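Local atomic coordinates of putative branched-chain amino acid ABC transporter (Rhodospirillum rubrum ATCC 11170, PDB entry 3HUT), a protein that probably binds branched-chain amino acids or related ligands outside the membrane and delivers them to an ABC transporter. Residues A[96-107]-A[115-123]. Residues are numbered along the deposited sequence; the frame is centred on the assembly and turned at random.
Sequences GMPQLSPTAAHP and WQFRAITTP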
ATOM      1  N   GLY A  96     -19.398 -11.162  12.949  1.00 11.88           N
ATOM      2  CA  GLY A  96     -18.767 -10.376  13.999  1.00 10.98           C
ATOM      3  C   GLY A  96     -17.321 -10.742  14.278  1.00 10.99           C
ATOM      4  O   GLY A  96     -16.902 -10.877  15.429  1.00  9.36           O
HETATM    5  N   MSE A  97     -16.555 -10.917  13.211  1.00  9.81           N
HETATM    6  CA  MSE A  97     -15.140 -11.255  13.315  1.00 10.26           C
HETATM    7  C   MSE A  97     -14.342 -10.114  12.700  1.00  8.73           C
HETATM    8  O   MSE A  97     -14.557  -9.769  11.545  1.00  9.74           O
HETATM    9  CB  MSE A  97     -14.845 -12.541  12.535  1.00 12.09           C
HETATM   10  CG  MSE A  97     -13.370 -12.916  12.463  1.00 11.30           C
HETATM   11 SE   MSE A  97     -12.663 -13.607  14.125  1.00 19.94          SE
HETATM   12  CE  MSE A  97     -13.220 -15.464  13.937  1.00 14.48           C
ATOM     13  N   PRO A  98     -13.425  -9.501  13.467  1.00  8.47           N
ATOM     14  CA  PRO A  98     -12.631  -8.404  12.908  1.00  6.91           C
ATOM     15  C   PRO A  98     -11.632  -8.956  11.888  1.00  7.49           C
ATOM     16  O   PRO A  98     -10.959  -9.956  12.148  1.00  8.75           O
ATOM     17  CB  PRO A  98     -11.956  -7.806  14.141  1.00  7.07           C
ATOM     18  CG  PRO A  98     -11.767  -8.995  15.025  1.00  7.02           C
ATOM     19  CD  PRO A  98     -13.081  -9.735  14.881  1.00  8.47           C
ATOM     20  N   GLN A  99     -11.542  -8.311  10.729  1.00  6.23           N
ATOM     21  CA  GLN A  99     -10.644  -8.758   9.661  1.00  6.88           C
ATOM     22  C   GLN A  99      -9.670  -7.660   9.240  1.00  7.25           C
ATOM     23  O   GLN A  99     -10.074  -6.525   8.998  1.00  7.48           O
ATOM     24  CB  GLN A  99     -11.471  -9.210   8.442  1.00  5.90           C
ATOM     25  CG  GLN A  99     -10.664  -9.396   7.144  1.00  7.32           C
ATOM     26  CD  GLN A  99     -11.531  -9.687   5.920  1.00  8.28           C
ATOM     27  OE1 GLN A  99     -12.697  -9.310   5.858  1.00  7.87           O
ATOM     28  NE2 GLN A  99     -10.944 -10.340   4.927  1.00  8.65           N
ATOM     29  N   LEU A 100      -8.387  -7.994   9.162  1.00  7.13           N
ATOM     30  CA  LEU A 100      -7.396  -7.019   8.735  1.00  6.99           C
ATOM     31  C   LEU A 100      -6.636  -7.557   7.529  1.00  7.80           C
ATOM     32  O   LEU A 100      -5.819  -8.468   7.658  1.00  5.89           O
ATOM     33  CB  LEU A 100      -6.409  -6.694   9.869  1.00  6.44           C
ATOM     34  CG  LEU A 100      -5.222  -5.787   9.486  1.00  8.67           C
ATOM     35  CD1 LEU A 100      -5.729  -4.530   8.831  1.00  8.25           C
ATOM     36  CD2 LEU A 100      -4.395  -5.453  10.720  1.00  7.52           C
ATOM     37  N   SER A 101      -6.932  -7.010   6.353  1.00  7.29           N
ATOM     38  CA  SER A 101      -6.244  -7.432   5.140  1.00  6.72           C
ATOM     39  C   SER A 101      -5.014  -6.558   4.938  1.00  7.48           C
ATOM     40  O   SER A 101      -5.096  -5.329   4.963  1.00  6.03           O
ATOM     41  CB  SER A 101      -7.145  -7.295   3.918  1.00  8.60           C
ATOM     42  OG  SER A 101      -6.386  -7.532   2.742  1.00  9.73           O
ATOM     43  N   PRO A 102      -3.854  -7.180   4.722  1.00  6.75           N
ATOM     44  CA  PRO A 102      -2.685  -6.326   4.532  1.00  7.66           C
ATOM     45  C   PRO A 102      -2.653  -5.604   3.190  1.00  8.67           C
ATOM     46  O   PRO A 102      -2.083  -4.520   3.077  1.00  9.04           O
ATOM     47  CB  PRO A 102      -1.516  -7.298   4.710  1.00 10.31           C
ATOM     48  CG  PRO A 102      -2.084  -8.610   4.266  1.00 10.11           C
ATOM     49  CD  PRO A 102      -3.477  -8.601   4.834  1.00  7.34           C
ATOM     50  N   THR A 103      -3.309  -6.173   2.186  1.00  7.58           N
ATOM     51  CA  THR A 103      -3.259  -5.593   0.849  1.00  9.00           C
ATOM     52  C   THR A 103      -4.564  -5.359   0.069  1.00  9.91           C
ATOM     53  O   THR A 103      -4.518  -4.875  -1.056  1.00  9.85           O
ATOM     54  CB  THR A 103      -2.327  -6.437  -0.020  1.00  8.15           C
ATOM     55  OG1 THR A 103      -2.739  -7.806   0.043  1.00  8.87           O
ATOM     56  CG2 THR A 103      -0.897  -6.339   0.485  1.00 12.02           C
ATOM     57  N   ALA A 104      -5.719  -5.697   0.637  1.00 10.25           N
ATOM     58  CA  ALA A 104      -6.979  -5.461  -0.078  1.00 10.08           C
ATOM     59  C   ALA A 104      -7.183  -3.945  -0.198  1.00  9.48           C
ATOM     60  O   ALA A 104      -7.657  -3.301   0.730  1.00  9.92           O
ATOM     61  CB  ALA A 104      -8.142  -6.109   0.659  1.00 10.88           C
ATOM     62  N   ALA A 105      -6.832  -3.391  -1.360  1.00 10.31           N
ATOM     63  CA  ALA A 105      -6.917  -1.951  -1.599  1.00 10.28           C
ATOM     64  C   ALA A 105      -8.149  -1.421  -2.319  1.00 11.78           C
ATOM     65  O   ALA A 105      -8.315  -0.209  -2.462  1.00 12.03           O
ATOM     66  CB  ALA A 105      -5.658  -1.487  -2.343  1.00 12.04           C
ATOM     67  N   HIS A 106      -9.018  -2.308  -2.779  1.00 11.25           N
ATOM     68  CA  HIS A 106     -10.210  -1.862  -3.496  1.00 12.07           C
ATOM     69  C   HIS A 106     -11.144  -1.033  -2.613  1.00 11.47           C
ATOM     70  O   HIS A 106     -11.454  -1.415  -1.490  1.00 11.13           O
ATOM     71  CB  HIS A 106     -10.966  -3.063  -4.062  1.00 12.66           C
ATOM     72  CG  HIS A 106     -12.062  -2.686  -5.007  1.00 15.01           C
ATOM     73  ND1 HIS A 106     -13.221  -2.063  -4.591  1.00 14.01           N
ATOM     74  CD2 HIS A 106     -12.155  -2.794  -6.354  1.00 16.02           C
ATOM     75  CE1 HIS A 106     -13.978  -1.802  -5.641  1.00 15.98           C
ATOM     76  NE2 HIS A 106     -13.355  -2.235  -6.723  1.00 19.01           N
ATOM     77  N   PRO A 107     -11.601   0.123  -3.115  1.00 12.55           N
ATOM     78  CA  PRO A 107     -12.500   0.990  -2.348  1.00 14.26           C
ATOM     79  C   PRO A 107     -13.656   0.260  -1.662  1.00 14.04           C
ATOM     80  O   PRO A 107     -13.952   0.520  -0.502  1.00 15.58           O
ATOM     81  CB  PRO A 107     -12.994   1.976  -3.398  1.00 14.64           C
ATOM     82  CG  PRO A 107     -11.788   2.144  -4.273  1.00 14.70           C
ATOM     83  CD  PRO A 107     -11.307   0.707  -4.435  1.00 13.73           C
ATOM     84  N   TRP A 115     -16.532  -4.322  10.242  1.00  6.90           N
ATOM     85  CA  TRP A 115     -15.515  -5.268  10.682  1.00  7.45           C
ATOM     86  C   TRP A 115     -14.271  -5.383   9.811  1.00  6.83           C
ATOM     87  O   TRP A 115     -13.332  -6.086  10.178  1.00  6.69           O
ATOM     88  CB  TRP A 115     -16.153  -6.651  10.869  1.00  6.61           C
ATOM     89  CG  TRP A 115     -17.308  -6.615  11.828  1.00 10.02           C
ATOM     90  CD1 TRP A 115     -18.577  -6.184  11.567  1.00 10.80           C
ATOM     91  CD2 TRP A 115     -17.272  -6.932  13.226  1.00  8.52           C
ATOM     92  NE1 TRP A 115     -19.333  -6.206  12.719  1.00 10.74           N
ATOM     93  CE2 TRP A 115     -18.554  -6.660  13.751  1.00  9.86           C
ATOM     94  CE3 TRP A 115     -16.278  -7.417  14.087  1.00  8.33           C
ATOM     95  CZ2 TRP A 115     -18.871  -6.857  15.105  1.00 11.61           C
ATOM     96  CZ3 TRP A 115     -16.591  -7.615  15.433  1.00  9.31           C
ATOM     97  CH2 TRP A 115     -17.879  -7.333  15.925  1.00 10.41           C
ATOM     98  N   GLN A 116     -14.255  -4.694   8.672  1.00  9.07           N
ATOM     99  CA  GLN A 116     -13.105  -4.741   7.767  1.00  7.35           C
ATOM    100  C   GLN A 116     -12.090  -3.623   7.978  1.00  8.69           C
ATOM    101  O   GLN A 116     -12.451  -2.470   8.232  1.00  5.86           O
ATOM    102  CB  GLN A 116     -13.562  -4.705   6.306  1.00  8.66           C
ATOM    103  CG  GLN A 116     -13.976  -6.056   5.733  1.00  6.81           C
ATOM    104  CD  GLN A 116     -15.196  -6.628   6.416  1.00  7.69           C
ATOM    105  OE1 GLN A 116     -16.227  -5.960   6.530  1.00 10.63           O
ATOM    106  NE2 GLN A 116     -15.094  -7.876   6.865  1.00  8.94           N
ATOM    107  N   PHE A 117     -10.815  -3.983   7.860  1.00  7.07           N
ATOM    108  CA  PHE A 117      -9.714  -3.036   8.009  1.00  7.70           C
ATOM    109  C   PHE A 117      -8.649  -3.424   6.988  1.00  6.79           C
ATOM    110  O   PHE A 117      -8.565  -4.583   6.588  1.00  5.42           O
ATOM    111  CB  PHE A 117      -9.127  -3.114   9.423  1.00  8.36           C
ATOM    112  CG  PHE A 117     -10.114  -2.781  10.505  1.00  8.16           C
ATOM    113  CD1 PHE A 117     -10.336  -1.460  10.884  1.00  9.55           C
ATOM    114  CD2 PHE A 117     -10.851  -3.788  11.120  1.00  9.01           C
ATOM    115  CE1 PHE A 117     -11.280  -1.152  11.865  1.00  8.94           C
ATOM    116  CE2 PHE A 117     -11.796  -3.487  12.098  1.00  6.53           C
ATOM    117  CZ  PHE A 117     -12.010  -2.170  12.467  1.00  6.54           C
ATOM    118  N   ARG A 118      -7.848  -2.453   6.566  1.00  6.80           N
ATOM    119  CA  ARG A 118      -6.784  -2.698   5.593  1.00  8.72           C
ATOM    120  C   ARG A 118      -5.509  -1.994   6.038  1.00  7.82           C
ATOM    121  O   ARG A 118      -5.556  -0.884   6.579  1.00  7.74           O
ATOM    122  CB  ARG A 118      -7.195  -2.183   4.206  1.00  9.57           C
ATOM    123  CG  ARG A 118      -7.760  -0.773   4.220  1.00 13.56           C
ATOM    124  CD  ARG A 118      -7.623  -0.072   2.874  1.00 16.18           C
ATOM    125  NE  ARG A 118      -8.238  -0.839   1.807  1.00 21.61           N
ATOM    126  CZ  ARG A 118      -9.350  -0.496   1.168  1.00 17.83           C
ATOM    127  NH1 ARG A 118      -9.992   0.619   1.476  1.00 16.40           N
ATOM    128  NH2 ARG A 118      -9.825  -1.288   0.227  1.00 15.56           N
ATOM    129  N   ALA A 119      -4.369  -2.639   5.810  1.00  5.81           N
ATOM    130  CA  ALA A 119      -3.088  -2.063   6.192  1.00  5.67           C
ATOM    131  C   ALA A 119      -2.572  -1.146   5.090  1.00  7.39           C
ATOM    132  O   ALA A 119      -1.774  -0.245   5.343  1.00  7.91           O
ATOM    133  CB  ALA A 119      -2.080  -3.169   6.466  1.00  5.07           C
ATOM    134  N   ILE A 120      -3.046  -1.376   3.871  1.00  6.51           N
ATOM    135  CA  ILE A 120      -2.640  -0.592   2.709  1.00  7.25           C
ATOM    136  C   ILE A 120      -3.652   0.537   2.492  1.00  7.81           C
ATOM    137  O   ILE A 120      -4.709   0.548   3.118  1.00  8.83           O
ATOM    138  CB  ILE A 120      -2.595  -1.499   1.458  1.00  5.76           C
ATOM    139  CG1 ILE A 120      -1.845  -0.817   0.314  1.00  7.53           C
ATOM    140  CG2 ILE A 120      -4.013  -1.834   1.024  1.00  8.32           C
ATOM    141  CD1 ILE A 120      -1.518  -1.773  -0.834  1.00 11.07           C
ATOM    142  N   THR A 121      -3.324   1.498   1.631  1.00  8.93           N
ATOM    143  CA  THR A 121      -4.249   2.599   1.343  1.00  9.03           C
ATOM    144  C   THR A 121      -4.876   2.310  -0.010  1.00 10.05           C
ATOM    145  O   THR A 121      -4.393   1.447  -0.740  1.00 10.98           O
ATOM    146  CB  THR A 121      -3.522   3.963   1.237  1.00 10.15           C
ATOM    147  OG1 THR A 121      -2.626   3.938   0.120  1.00 12.66           O
ATOM    148  CG2 THR A 121      -2.728   4.260   2.503  1.00  6.81           C
ATOM    149  N   THR A 122      -5.952   3.012  -0.347  1.00 10.14           N
ATOM    150  CA  THR A 122      -6.577   2.813  -1.650  1.00 12.30           C
ATOM    151  C   THR A 122      -5.656   3.466  -2.684  1.00 12.05           C
ATOM    152  O   THR A 122      -4.850   4.336  -2.346  1.00 12.40           O
ATOM    153  CB  THR A 122      -7.952   3.491  -1.736  1.00 13.43           C
ATOM    154  OG1 THR A 122      -7.791   4.905  -1.586  1.00 15.50           O
ATOM    155  CG2 THR A 122      -8.878   2.963  -0.649  1.00 15.64           C
ATOM    156  N   PRO A 123      -5.759   3.053  -3.957  1.00 12.21           N
ATOM    157  CA  PRO A 123      -4.920   3.617  -5.018  1.00 12.07           C
ATOM    158  C   PRO A 123      -5.065   5.130  -5.162  1.00 12.52           C
ATOM    159  O   PRO A 123      -4.100   5.831  -5.459  1.00 13.32           O
ATOM    160  CB  PRO A 123      -5.402   2.884  -6.266  1.00 11.52           C
ATOM    161  CG  PRO A 123      -5.850   1.561  -5.727  1.00 13.88           C
ATOM    162  CD  PRO A 123      -6.599   1.962  -4.480  1.00 11.96           C
TER
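Arg-118 reaches across to the loop after strand 99-101 and holds it by the backbone carbonyl of Ala-104. NE and NH2 both grip Ala-104 O side-on, at 2.7 Å for NE of Arg-118, with that oxygen in the guanidinium plane. The chain bends at chi3 (56°), which turns this edge of the guanidinium toward the loop. NH2 also points to His-106 O, though that approach is too short to be reliable. NH1 forms a salt bridge with Glu-330.

At the other end, the six-membered ring of Trp-115 lies flat against Gly-96, whose CA sits 3.5 Å from the ring centroid, almost on its normal, a CH-pi contact over the ring face. CD of Pro-98 comes obliquely to CE3 of Trp-115 at 4.0 Å. With an alanine at Trp-115, Gly-96 would probably lose the ring over its CA and a gap would open beside Pro-98.

Gln-116 NE2 donates to Gln-99 OE1 at 3.0 Å, in the carbonyl plane, with the two amides nearly perpendicular. Gln-116 OE1 is hydrogen-bonded to Ser-113 OG. On the other sheet face, Leu-100 CD1 rests on Phe-117 CB at 3.7 Å.

The backbones pair in parallel; Ser-101 N donates to Phe-117 O at 2.9 Å. Strand 116-118 is an edge strand of the five-stranded parallel sheet, and strand 99-101 joins it to strand 73-78. Helices 277-296 and 302-310 cover the Leu-100 and Phe-117 face, while helix 82-95 packs against Gln-99, consistent with the alpha/beta sandwich of one periplasmic binding protein lobe.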